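Local coordinates for Aln2 (Streptomyces sp. CM020, PDB 6P7L), which probably takes part in the biosynthesis of the polyketide antibiotic alnumycin, as a noncanonical member of the NTF2-like superfamily, at residues R46-M51 with H101-M106. Residues are numbered along the deposited sequence; the frame is centred on the assembly and turned at random.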
loop_
_atom_site.group_PDB
_atom_site.type_symbol
_atom_site.label_atom_id
_atom_site.label_comp_id
_atom_site.label_asym_id
_atom_site.label_seq_id
_atom_site.Cartn_x
_atom_site.Cartn_y
_atom_site.Cartn_z
ATOM N N ARG A 46 13.495 -0.439 -1.790
ATOM C CA ARG A 46 14.730 -0.064 -2.478
ATOM C C ARG A 46 14.774 -0.674 -3.872
ATOM O O ARG A 46 15.216 -0.027 -4.837
ATOM C CB ARG A 46 15.924 -0.492 -1.631
ATOM C CG ARG A 46 15.998 0.333 -0.280
ATOM C CD ARG A 46 17.237 0.182 0.519
ATOM N NE ARG A 46 17.449 1.397 1.322
ATOM C CZ ARG A 46 16.923 1.603 2.527
ATOM N NH1 ARG A 46 16.165 0.675 3.094
ATOM N NH2 ARG A 46 17.166 2.730 3.181
ATOM N N GLN A 47 14.300 -1.909 -4.017
ATOM C CA GLN A 47 14.343 -2.540 -5.333
ATOM C C GLN A 47 13.492 -1.769 -6.343
ATOM O O GLN A 47 13.907 -1.562 -7.498
ATOM C CB GLN A 47 13.860 -3.979 -5.239
ATOM C CG GLN A 47 14.103 -4.820 -6.500
ATOM C CD GLN A 47 13.464 -6.179 -6.401
ATOM O OE1 GLN A 47 12.238 -6.280 -6.194
ATOM N NE2 GLN A 47 14.272 -7.234 -6.511
ATOM N N MET A 48 12.279 -1.370 -5.939
ATOM C CA MET A 48 11.392 -0.680 -6.876
ATOM C C MET A 48 11.843 0.773 -7.067
ATOM O O MET A 48 11.696 1.329 -8.169
ATOM C CB MET A 48 9.931 -0.716 -6.418
ATOM C CG MET A 48 9.231 -2.060 -6.553
ATOM S SD MET A 48 9.305 -2.733 -8.244
ATOM C CE MET A 48 10.657 -3.776 -7.968
ATOM N N HIS A 49 12.410 1.404 -6.028
ATOM C CA HIS A 49 12.949 2.748 -6.246
ATOM C C HIS A 49 13.981 2.727 -7.360
ATOM O O HIS A 49 13.993 3.616 -8.224
ATOM C CB HIS A 49 13.580 3.341 -4.991
ATOM C CG HIS A 49 12.588 3.746 -3.934
ATOM N ND1 HIS A 49 12.961 4.419 -2.790
ATOM C CD2 HIS A 49 11.254 3.562 -3.843
ATOM C CE1 HIS A 49 11.893 4.651 -2.045
ATOM N NE2 HIS A 49 10.843 4.116 -2.650
ATOM N N ARG A 50 14.831 1.698 -7.371
ATOM C CA ARG A 50 15.873 1.614 -8.386
ATOM C C ARG A 50 15.252 1.392 -9.754
ATOM O O ARG A 50 15.616 2.057 -10.734
ATOM C CB ARG A 50 16.854 0.489 -8.063
ATOM C CG ARG A 50 17.664 0.659 -6.785
ATOM C CD ARG A 50 18.629 -0.485 -6.598
ATOM N NE ARG A 50 19.337 -0.440 -5.316
ATOM C CZ ARG A 50 20.327 -1.261 -4.970
ATOM N NH1 ARG A 50 20.761 -2.182 -5.820
ATOM N NH2 ARG A 50 20.879 -1.166 -3.770
ATOM N N MET A 51 14.302 0.460 -9.843
ATOM C CA MET A 51 13.727 0.172 -11.146
ATOM C C MET A 51 12.975 1.370 -11.689
ATOM O O MET A 51 13.150 1.760 -12.854
ATOM C CB MET A 51 12.793 -1.009 -11.099
ATOM C CG MET A 51 12.599 -1.455 -12.551
ATOM S SD MET A 51 11.993 -3.083 -12.700
ATOM C CE MET A 51 10.472 -2.867 -11.814
ATOM N N HIS A 101 5.761 1.658 -9.150
ATOM C CA HIS A 101 5.257 0.329 -8.808
ATOM C C HIS A 101 4.647 0.420 -7.418
ATOM O O HIS A 101 5.238 1.023 -6.519
ATOM C CB HIS A 101 6.359 -0.733 -8.826
ATOM C CG HIS A 101 6.686 -1.242 -10.195
ATOM N ND1 HIS A 101 7.337 -0.476 -11.134
ATOM C CD2 HIS A 101 6.402 -2.415 -10.804
ATOM C CE1 HIS A 101 7.476 -1.163 -12.249
ATOM N NE2 HIS A 101 6.914 -2.342 -12.077
ATOM N N TRP A 102 3.462 -0.172 -7.261
ATOM C CA TRP A 102 2.720 -0.230 -6.012
ATOM C C TRP A 102 2.486 -1.702 -5.676
ATOM O O TRP A 102 1.893 -2.428 -6.478
ATOM C CB TRP A 102 1.374 0.500 -6.169
ATOM C CG TRP A 102 1.492 1.906 -6.538
ATOM C CD1 TRP A 102 1.702 2.400 -7.804
ATOM C CD2 TRP A 102 1.440 3.036 -5.673
ATOM N NE1 TRP A 102 1.758 3.773 -7.776
ATOM C CE2 TRP A 102 1.624 4.184 -6.478
ATOM C CE3 TRP A 102 1.270 3.198 -4.295
ATOM C CZ2 TRP A 102 1.622 5.467 -5.945
ATOM C CZ3 TRP A 102 1.298 4.471 -3.782
ATOM C CH2 TRP A 102 1.466 5.581 -4.604
ATOM N N PHE A 103 2.927 -2.125 -4.499
ATOM C CA PHE A 103 2.704 -3.479 -4.005
ATOM C C PHE A 103 1.766 -3.389 -2.817
ATOM O O PHE A 103 1.820 -2.405 -2.057
ATOM C CB PHE A 103 3.977 -4.154 -3.509
ATOM C CG PHE A 103 5.028 -4.391 -4.538
ATOM C CD1 PHE A 103 4.825 -4.133 -5.892
ATOM C CD2 PHE A 103 6.237 -4.930 -4.138
ATOM C CE1 PHE A 103 5.834 -4.369 -6.791
ATOM C CE2 PHE A 103 7.232 -5.175 -5.028
ATOM C CZ PHE A 103 7.039 -4.887 -6.360
ATOM N N ASP A 104 0.961 -4.427 -2.613
ATOM C CA ASP A 104 0.089 -4.483 -1.448
ATOM C C ASP A 104 -0.356 -5.918 -1.234
ATOM O O ASP A 104 -0.135 -6.806 -2.080
ATOM C CB ASP A 104 -1.097 -3.540 -1.644
ATOM C CG ASP A 104 -1.698 -3.033 -0.348
ATOM O OD1 ASP A 104 -1.124 -3.241 0.753
ATOM O OD2 ASP A 104 -2.770 -2.402 -0.465
ATOM N N MET A 105 -0.979 -6.137 -0.065
ATOM C CA MET A 105 -1.554 -7.430 0.328
ATOM C C MET A 105 -0.498 -8.537 0.264
ATOM O O MET A 105 -0.706 -9.594 -0.368
ATOM C CB MET A 105 -2.753 -7.838 -0.546
ATOM C CG MET A 105 -4.090 -7.133 -0.405
ATOM S SD MET A 105 -4.724 -6.801 1.249
ATOM C CE MET A 105 -3.886 -5.213 1.134
ATOM N N MET A 106 0.641 -8.295 0.912
ATOM C CA MET A 106 1.802 -9.169 0.784
ATOM C C MET A 106 1.875 -10.195 1.910
ATOM O O MET A 106 1.951 -9.821 3.086
ATOM C CB MET A 106 3.089 -8.350 0.776
ATOM C CG MET A 106 4.299 -9.186 0.574
ATOM S SD MET A 106 5.790 -8.169 0.663
ATOM C CE MET A 106 5.541 -7.109 -0.781
#
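Both ring nitrogens of H101 are held by hydrogen bonds, ND1 by the carboxylate of D52 and NE2 by a bound glycerol, while M48 and M51 press on the same side of the ring. This is the α+β arrangement of an NTF2-like, SnoaL-type domain: the long helix 34-52 lies against strand 98-110 of the curved sheet, and here the axes of helix 46-51 and strand 101-104 run nearly antiparallel (160°) and approach to 9.5 Å. No hydrogen bond joins the two segments; sulfur and methyl groups meet the aromatic rings instead. M48 points from the helix at the strand and touches both H101 and F103. Its CG is anti to the carbonyl carbon (chi1 -73°), and a second bend, about CB-CG, brings M48 SD within 3.6 Å of H101 CG, approaching that ring obliquely. M48 SD also sits 4.7 Å from the centroid of the F103 ring, again obliquely, a Met-aromatic contact, and one carbon back M48 CG reaches F103 CZ at 3.6 Å. F59 of helix 56-60 packs on both methionines, and M105 of the second subunit packs against M48 and F103, tying this patch to the trimer interface. The glycerol probably comes from the crystallisation liquor, though molecules of this kind often settle in pockets. M51, one helical turn after M48, runs extended until CE swings aside at chi3 60°. The methyl M51 CE makes a CH-pi contact, 3.8 Å from the centroid of the H101 ring and shifted toward its rim, where M51 CE comes to 3.5 Å from H101 CE1.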